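PDB 3MYR: hydrogenase (NiFe) small subunit HydA from Allochromatium vinosum, which probably carries electrons through its three iron-sulfur clusters, as the smaller partner in a heterodimeric [NiFe] hydrogenase that oxidises H2 with an acceptor. Local coordinates for residues Arg65-Val70 with Thr100-Ala104; Ser75-Ala81 with Thr127-Val132; Gly118-Arg123 with Gln254-Ala258. One frame throughout, in Å; residues are numbered along the deposited sequence.

Interaction 1. Residues Arg65-Val70 with Thr100-Ala104; sequences RGQYLV and TVEHA
Gly66 N donates to His103 O at 2.7 Å, lying in the carbonyl plane but with a bent N-H...O angle of 136°, and so joins the lead-in to strand 69-77 to the type I turn Val101-Ala104, through which the chain leaves helix 93-101. This is one end of the sheet in a flavodoxin-like alpha/beta domain, where the chain leaves a helix for the next parallel strand. Tyr68 holds CG between its backbone N and carbonyl carbon (chi1 61°), which swings the ring over the turn. Ala104 CA sits above one ring face, 3.9 Å from the centroid, while Tyr68 OH donates to Thr100 O at 2.6 Å, tilted from the carbonyl plane. A phenylalanine here would probably leave Thr100 O without this hydroxyl donor and the ring without the bond that fixes its outer end. Deeper in, Val70 CG2 packs on Ala104 CB, and Leu9 of the adjoining strand 5-10 touches both Val70 and Thr100. At the exposed end, Arg65 runs beside His103 and lays its guanidinium flat on the imidazole, planes 24° apart and centres 3.9 Å apart; the nearest atoms in that stack are Arg65 NH2 and His103 CE1, at 3.4 Å.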
loop_
_atom_site.group_PDB
_atom_site.type_symbol
_atom_site.label_atom_id
_atom_site.label_comp_id
_atom_site.label_asym_id
_atom_site.label_seq_id
_atom_site.Cartn_x
_atom_site.Cartn_y
_atom_site.Cartn_z
ATOM N N ARG A 65 32.669 -1.274 -1.710
ATOM C CA ARG A 65 32.951 0.016 -2.329
ATOM C C ARG A 65 33.304 -0.172 -3.782
ATOM O O ARG A 65 34.068 -1.056 -4.090
ATOM C CB ARG A 65 34.112 0.682 -1.596
ATOM C CG ARG A 65 34.556 1.992 -2.167
ATOM C CD ARG A 65 36.067 2.114 -1.896
ATOM N NE ARG A 65 36.614 3.469 -2.027
ATOM C CZ ARG A 65 36.389 4.462 -1.164
ATOM N NH1 ARG A 65 35.567 4.281 -0.118
ATOM N NH2 ARG A 65 36.969 5.646 -1.372
ATOM N N GLY A 66 32.682 0.613 -4.675
ATOM C CA GLY A 66 32.921 0.514 -6.105
ATOM C C GLY A 66 32.058 -0.562 -6.750
ATOM O O GLY A 66 32.023 -0.661 -7.943
ATOM N N GLN A 67 31.384 -1.413 -5.983
ATOM C CA GLN A 67 30.847 -2.657 -6.574
ATOM C C GLN A 67 29.362 -2.746 -6.348
ATOM O O GLN A 67 28.718 -3.512 -7.000
ATOM C CB GLN A 67 31.476 -3.957 -5.991
ATOM C CG GLN A 67 33.044 -4.075 -6.114
ATOM C CD GLN A 67 33.528 -4.025 -7.577
ATOM O OE1 GLN A 67 33.019 -4.741 -8.464
ATOM N NE2 GLN A 67 34.483 -3.127 -7.845
ATOM N N TYR A 68 28.802 -2.030 -5.391
ATOM C CA TYR A 68 27.377 -2.285 -5.104
ATOM C C TYR A 68 26.423 -1.587 -6.103
ATOM O O TYR A 68 26.744 -0.558 -6.681
ATOM C CB TYR A 68 27.057 -1.996 -3.637
ATOM C CG TYR A 68 27.329 -0.541 -3.260
ATOM C CD1 TYR A 68 26.351 0.441 -3.444
ATOM C CD2 TYR A 68 28.568 -0.152 -2.744
ATOM C CE1 TYR A 68 26.622 1.794 -3.081
ATOM C CE2 TYR A 68 28.851 1.179 -2.371
ATOM C CZ TYR A 68 27.883 2.135 -2.549
ATOM O OH TYR A 68 28.181 3.431 -2.216
ATOM N N LEU A 69 25.230 -2.130 -6.259
ATOM C CA LEU A 69 24.207 -1.507 -7.054
ATOM C C LEU A 69 23.248 -0.724 -6.137
ATOM O O LEU A 69 22.861 -1.220 -5.072
ATOM C CB LEU A 69 23.427 -2.665 -7.652
ATOM C CG LEU A 69 22.710 -2.614 -8.979
ATOM C CD1 LEU A 69 21.363 -3.263 -8.807
ATOM C CD2 LEU A 69 22.629 -1.277 -9.767
ATOM N N VAL A 70 22.851 0.485 -6.534
ATOM C CA VAL A 70 21.863 1.211 -5.772
ATOM C C VAL A 70 20.581 1.182 -6.644
ATOM O O VAL A 70 20.645 1.432 -7.854
ATOM C CB VAL A 70 22.320 2.676 -5.488
ATOM C CG1 VAL A 70 21.244 3.483 -4.770
ATOM C CG2 VAL A 70 23.564 2.636 -4.625
ATOM N N THR A 100 25.145 7.710 -0.792
ATOM C CA THR A 100 25.070 6.307 -1.102
ATOM C C THR A 100 25.505 6.018 -2.555
ATOM O O THR A 100 26.168 5.007 -2.821
ATOM C CB THR A 100 23.637 5.832 -0.910
ATOM O OG1 THR A 100 23.226 6.213 0.405
ATOM C CG2 THR A 100 23.528 4.352 -1.032
ATOM N N VAL A 101 25.208 6.914 -3.495
ATOM C CA VAL A 101 25.603 6.647 -4.887
ATOM C C VAL A 101 27.104 6.929 -5.091
ATOM O O VAL A 101 27.661 6.473 -6.061
ATOM C CB VAL A 101 24.774 7.403 -5.966
ATOM C CG1 VAL A 101 23.268 7.167 -5.766
ATOM C CG2 VAL A 101 25.093 8.907 -5.947
ATOM N N GLU A 102 27.754 7.672 -4.207
ATOM C CA GLU A 102 29.142 8.102 -4.483
ATOM C C GLU A 102 30.073 6.936 -4.895
ATOM O O GLU A 102 30.767 7.026 -5.871
ATOM C CB GLU A 102 29.784 8.839 -3.306
ATOM C CG GLU A 102 31.132 9.460 -3.774
ATOM C CD GLU A 102 31.809 10.272 -2.711
ATOM O OE1 GLU A 102 32.752 11.014 -3.081
ATOM O OE2 GLU A 102 31.427 10.169 -1.511
ATOM N N HIS A 103 29.959 5.799 -4.241
ATOM C CA HIS A 103 30.807 4.648 -4.590
ATOM C C HIS A 103 30.069 3.461 -5.165
ATOM O O HIS A 103 30.604 2.355 -5.127
ATOM C CB HIS A 103 31.583 4.235 -3.321
ATOM C CG HIS A 103 32.513 5.318 -2.832
ATOM N ND1 HIS A 103 33.553 5.812 -3.614
ATOM C CD2 HIS A 103 32.485 6.084 -1.710
ATOM C CE1 HIS A 103 34.156 6.800 -2.967
ATOM N NE2 HIS A 103 33.547 6.964 -1.797
ATOM N N ALA A 104 28.846 3.672 -5.687
ATOM C CA ALA A 104 28.119 2.580 -6.375
ATOM C C ALA A 104 28.795 2.200 -7.697
ATOM O O ALA A 104 29.353 3.083 -8.343
ATOM C CB ALA A 104 26.638 2.988 -6.644
#

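Interaction 2. Residues Ser75-Ala81 with Thr127-Val132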
loop_
_atom_site.group_PDB
_atom_site.type_symbol
_atom_site.label_atom_id
_atom_site.label_comp_id
_atom_site.label_asym_id
_atom_site.label_seq_id
_atom_site.Cartn_x
_atom_site.Cartn_y
_atom_site.Cartn_z
ATOM N N SER A 75 10.959 10.162 -6.080
ATOM C CA SER A 75 11.683 11.396 -6.368
ATOM C C SER A 75 12.368 11.878 -5.096
ATOM O O SER A 75 12.178 11.318 -4.021
ATOM C CB SER A 75 10.717 12.466 -6.936
ATOM O OG SER A 75 9.722 12.700 -5.933
ATOM N N ILE A 76 13.267 12.829 -5.256
ATOM C CA ILE A 76 14.034 13.380 -4.150
ATOM C C ILE A 76 13.842 14.912 -4.139
ATOM O O ILE A 76 14.062 15.569 -5.176
ATOM C CB ILE A 76 15.523 13.104 -4.427
ATOM C CG1 ILE A 76 15.735 11.558 -4.597
ATOM C CG2 ILE A 76 16.423 13.657 -3.288
ATOM C CD1 ILE A 76 15.813 11.071 -6.116
ATOM N N PRO A 77 13.515 15.501 -2.972
ATOM C CA PRO A 77 13.487 16.969 -2.962
ATOM C C PRO A 77 14.892 17.438 -3.145
ATOM O O PRO A 77 15.815 17.008 -2.411
ATOM C CB PRO A 77 12.977 17.317 -1.554
ATOM C CG PRO A 77 12.239 16.030 -1.074
ATOM C CD PRO A 77 13.034 14.895 -1.707
ATOM N N GLY A 78 15.071 18.315 -4.127
ATOM C CA GLY A 78 16.406 18.741 -4.519
ATOM C C GLY A 78 17.114 19.593 -3.470
ATOM O O GLY A 78 16.497 20.046 -2.487
ATOM N N PRO A 79 18.403 19.865 -3.699
ATOM C CA PRO A 79 19.189 20.530 -2.618
ATOM C C PRO A 79 18.719 21.992 -2.406
ATOM O O PRO A 79 18.989 22.549 -1.386
ATOM C CB PRO A 79 20.650 20.483 -3.148
ATOM C CG PRO A 79 20.481 20.408 -4.677
ATOM C CD PRO A 79 19.232 19.549 -4.882
ATOM N N ASP A 80 17.988 22.592 -3.353
ATOM C CA ASP A 80 17.334 23.922 -3.068
ATOM C C ASP A 80 15.984 23.864 -2.292
ATOM O O ASP A 80 15.475 24.911 -1.830
ATOM C CB ASP A 80 17.153 24.705 -4.403
ATOM C CG ASP A 80 18.437 24.678 -5.248
ATOM O OD1 ASP A 80 18.387 24.223 -6.434
ATOM O OD2 ASP A 80 19.520 24.995 -4.654
ATOM N N ALA A 81 15.404 22.664 -2.170
ATOM C CA ALA A 81 14.119 22.512 -1.449
ATOM C C ALA A 81 14.389 22.270 0.066
ATOM O O ALA A 81 15.520 21.938 0.472
ATOM C CB ALA A 81 13.305 21.385 -2.051
ATOM N N THR A 127 7.170 20.288 -3.240
ATOM C CA THR A 127 8.344 19.843 -2.472
ATOM C C THR A 127 9.655 19.972 -3.272
ATOM O O THR A 127 10.718 19.629 -2.761
ATOM C CB THR A 127 8.221 18.412 -1.927
ATOM O OG1 THR A 127 8.161 17.507 -3.031
ATOM C CG2 THR A 127 6.949 18.226 -0.995
ATOM N N GLY A 128 9.602 20.643 -4.432
ATOM C CA GLY A 128 10.806 20.760 -5.275
ATOM C C GLY A 128 11.450 19.401 -5.585
ATOM O O GLY A 128 12.701 19.285 -5.657
ATOM N N ALA A 129 10.601 18.412 -5.895
ATOM C CA ALA A 129 11.046 17.040 -6.248
ATOM C C ALA A 129 11.898 17.009 -7.496
ATOM O O ALA A 129 11.547 17.661 -8.472
ATOM C CB ALA A 129 9.824 16.137 -6.470
ATOM N N MET A 130 12.940 16.167 -7.527
ATOM C CA MET A 130 13.751 16.020 -8.754
ATOM C C MET A 130 14.005 14.528 -8.989
ATOM O O MET A 130 13.815 13.739 -8.078
ATOM C CB MET A 130 15.109 16.735 -8.505
ATOM C CG MET A 130 14.822 18.300 -8.398
ATOM S SD MET A 130 16.278 19.306 -8.425
ATOM C CE MET A 130 17.114 18.783 -9.926
ATOM N N SER A 131 14.519 14.185 -10.172
ATOM C CA SER A 131 14.772 12.798 -10.582
ATOM C C SER A 131 16.234 12.473 -10.260
ATOM O O SER A 131 17.054 13.379 -10.031
ATOM C CB SER A 131 14.612 12.683 -12.123
ATOM O OG SER A 131 15.614 13.477 -12.802
ATOM N N VAL A 132 16.555 11.194 -10.291
ATOM C CA VAL A 132 17.922 10.719 -10.075
ATOM C C VAL A 132 18.932 11.263 -11.091
ATOM O O VAL A 132 19.916 11.863 -10.682
ATOM C CB VAL A 132 17.911 9.159 -10.070
ATOM C CG1 VAL A 132 19.353 8.604 -10.057
ATOM C CG2 VAL A 132 17.095 8.701 -8.897
#
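Ile76 and Met130 form an antiparallel hydrogen-bonded pair, their side chains leaving the sheet on the same face, yet each reaches for a different neighbour. Ile76 sends CD1 across to Val132 at the start of helix 132-135, meeting CG2 at 3.9 Å as the two chains cross at a slant. Met130 holds CG anti to its carbonyl carbon (chi1 -68°), and an extended chi2 (-169°) carries SD over Gly78 CA at 3.9 Å, a close fit to a residue without a side chain. Leu135 of helix 132-135 touches both Ile76 and Met130 on this face. Ser75, close to Cys113 of the [4Fe-4S] cluster, meets Ala129 away from it: Ser75 OG lies 3.5 Å from Ala129 CB. Farther along, Ala81 CB comes to 3.2 Å from Thr127 O, beside Gly128, whose positive phi suits a glycine. Between the backbones, Ile76 N points almost straight at Met130 O (3.0 Å, 175°), whereas Met130 N approaches Ile76 O at 2.7 Å from above the carbonyl plane. Gly78 N closes the ladder on Gly128 O at 3.0 Å. Main-chain bonds thus set the register of strands 69-77 and 129-130, while the side chains add van der Waals contacts across it; the hydroxyls of Ser75 and Thr127 are satisfied by the amide of Gln12, through OE1 and NE2 respectively.

Interaction 3. Residues Gly118-Arg123 with Gln254-Ala258; sequences GLPQAR and QFWDA
A chi1 of -162° places Leu119 CG opposite its backbone N and carries the side chain across Trp256, whose own CG stands beside its backbone N (chi1 -61°) and turns the indole toward helix 118-121. The contact joins the flavodoxin-like domain to the C-terminal cluster-binding region of the small subunit. Leu119 CD2 sits over one face of the indole, 4.2 Å from the centroid of the five-membered ring and 13° off its normal. Phe255 CZ lies against the opposite face, so the indole is held from both sides. Ala122 CB packs on Trp256 CB at 3.7 Å. The indole lies close to Cys147, a ligand of the [4Fe-4S] cluster that Leu119 also approaches, and its ring meets that of Phe56 of the large subunit. At the outer edge Asp257 accepts the backbone N-H of Arg123 on the syn side of OD2. Its OD1 forms a salt bridge with Arg48 of the large subunit, which also bonds Arg123 O, so Arg48 grips both segments, and the Asp257 charge is probably stabilised there. On the far side of the contact a single water accepts from two backbone amides, Gly118 N at 3.0 Å and Gln254 N at 2.7 Å.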
loop_
_atom_site.group_PDB
_atom_site.type_symbol
_atom_site.label_atom_id
_atom_site.label_comp_id
_atom_site.label_asym_id
_atom_site.label_seq_id
_atom_site.Cartn_x
_atom_site.Cartn_y
_atom_site.Cartn_z
ATOM N N GLY A 118 8.099 12.192 -11.875
ATOM C CA GLY A 118 6.847 11.509 -11.497
ATOM C C GLY A 118 5.828 12.413 -10.729
ATOM O O GLY A 118 5.701 13.608 -10.957
ATOM N N LEU A 119 5.076 11.810 -9.830
ATOM C CA LEU A 119 3.944 12.452 -9.248
ATOM C C LEU A 119 4.329 13.613 -8.351
ATOM O O LEU A 119 3.739 14.657 -8.461
ATOM C CB LEU A 119 3.140 11.439 -8.474
ATOM C CG LEU A 119 1.723 11.686 -8.077
ATOM C CD1 LEU A 119 1.191 10.914 -6.872
ATOM C CD2 LEU A 119 0.974 12.868 -8.642
ATOM N N PRO A 120 5.275 13.415 -7.417
ATOM C CA PRO A 120 5.660 14.570 -6.555
ATOM C C PRO A 120 6.123 15.805 -7.370
ATOM O O PRO A 120 5.972 16.966 -6.943
ATOM C CB PRO A 120 6.859 14.030 -5.730
ATOM C CG PRO A 120 6.609 12.471 -5.683
ATOM C CD PRO A 120 6.101 12.216 -7.178
ATOM N N GLN A 121 6.582 15.556 -8.577
ATOM C CA GLN A 121 7.050 16.630 -9.440
ATOM C C GLN A 121 5.962 17.233 -10.341
ATOM O O GLN A 121 6.181 18.297 -10.944
ATOM C CB GLN A 121 8.238 16.163 -10.280
ATOM C CG GLN A 121 8.968 17.323 -10.912
ATOM C CD GLN A 121 9.184 17.167 -12.383
ATOM O OE1 GLN A 121 10.338 17.257 -12.788
ATOM N NE2 GLN A 121 8.169 16.709 -13.154
ATOM N N ALA A 122 4.771 16.620 -10.387
ATOM C CA ALA A 122 3.714 17.157 -11.210
ATOM C C ALA A 122 3.321 18.564 -10.660
ATOM O O ALA A 122 3.408 18.834 -9.432
ATOM C CB ALA A 122 2.486 16.184 -11.159
ATOM N N ARG A 123 2.835 19.456 -11.545
ATOM C CA ARG A 123 2.449 20.811 -11.108
ATOM C C ARG A 123 1.575 20.814 -9.875
ATOM O O ARG A 123 0.543 20.146 -9.858
ATOM C CB ARG A 123 1.702 21.539 -12.261
ATOM C CG ARG A 123 2.722 22.055 -13.274
ATOM C CD ARG A 123 2.168 22.362 -14.667
ATOM N NE ARG A 123 0.918 23.161 -14.695
ATOM C CZ ARG A 123 0.058 23.145 -15.746
ATOM N NH1 ARG A 123 -1.048 23.890 -15.733
ATOM N NH2 ARG A 123 0.292 22.367 -16.837
ATOM N N GLN A 254 6.855 13.587 -17.145
ATOM C CA GLN A 254 5.709 14.505 -17.065
ATOM C C GLN A 254 4.372 13.999 -17.582
ATOM O O GLN A 254 3.568 14.779 -18.076
ATOM C CB GLN A 254 6.059 15.870 -17.734
ATOM C CG GLN A 254 7.102 16.725 -16.886
ATOM C CD GLN A 254 8.538 16.219 -17.147
ATOM O OE1 GLN A 254 8.935 16.078 -18.314
ATOM N NE2 GLN A 254 9.258 15.851 -16.108
ATOM N N PHE A 255 4.078 12.707 -17.474
ATOM C CA PHE A 255 2.840 12.234 -18.060
ATOM C C PHE A 255 1.638 12.767 -17.294
ATOM O O PHE A 255 0.566 12.851 -17.853
ATOM C CB PHE A 255 2.792 10.688 -18.150
ATOM C CG PHE A 255 2.525 10.003 -16.823
ATOM C CD1 PHE A 255 1.206 9.598 -16.498
ATOM C CD2 PHE A 255 3.584 9.659 -15.968
ATOM C CE1 PHE A 255 0.957 8.926 -15.304
ATOM C CE2 PHE A 255 3.360 8.939 -14.758
ATOM C CZ PHE A 255 2.051 8.544 -14.438
ATOM N N TRP A 256 1.825 13.115 -16.019
ATOM C CA TRP A 256 0.720 13.670 -15.225
ATOM C C TRP A 256 0.258 15.005 -15.755
ATOM O O TRP A 256 -0.868 15.403 -15.480
ATOM C CB TRP A 256 1.134 13.914 -13.761
ATOM C CG TRP A 256 1.561 12.614 -13.068
ATOM C CD1 TRP A 256 2.825 12.253 -12.724
ATOM C CD2 TRP A 256 0.698 11.591 -12.575
ATOM N NE1 TRP A 256 2.828 10.996 -12.127
ATOM C CE2 TRP A 256 1.526 10.590 -11.976
ATOM C CE3 TRP A 256 -0.708 11.407 -12.598
ATOM C CZ2 TRP A 256 1.003 9.420 -11.377
ATOM C CZ3 TRP A 256 -1.249 10.247 -12.023
ATOM C CH2 TRP A 256 -0.381 9.218 -11.462
ATOM N N ASP A 257 1.140 15.720 -16.449
ATOM C CA ASP A 257 0.804 17.045 -16.899
ATOM C C ASP A 257 0.566 17.083 -18.395
ATOM O O ASP A 257 0.789 18.117 -18.996
ATOM C CB ASP A 257 1.898 18.061 -16.462
ATOM C CG ASP A 257 1.896 18.279 -14.908
ATOM O OD1 ASP A 257 0.769 18.479 -14.386
ATOM O OD2 ASP A 257 2.968 18.211 -14.210
ATOM N N ALA A 258 0.132 15.983 -18.995
ATOM C CA ALA A 258 -0.079 16.002 -20.442
ATOM C C ALA A 258 -1.505 16.405 -20.853
ATOM O O ALA A 258 -1.920 15.990 -21.893
ATOM C CB ALA A 258 0.285 14.605 -21.075
HETATM O O HOH W 1 7.916 13.087 -14.705
#

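Interactions 1 and 2 both use strand 69-77, toward its two ends, with centres 21 Å apart. Interaction 2 is the buried one, built on a strand ladder; interaction 1 is partly buried and reaches the surface through a guanidinium-imidazole stack. Interaction 3, also partly buried, links two regions distant in sequence and relies on an indole face, a carboxylate and a water, with the large subunit completing its bonding. It touches interaction 2 through Pro120, which packs on Ser75 and Ala129, so 75-81/127-132 and 118-123/254-258 are in direct contact beside the [4Fe-4S] cluster bound by Cys113. Interaction 1 lies away from the clusters, its nearest atoms about 17 Å from those of interaction 3.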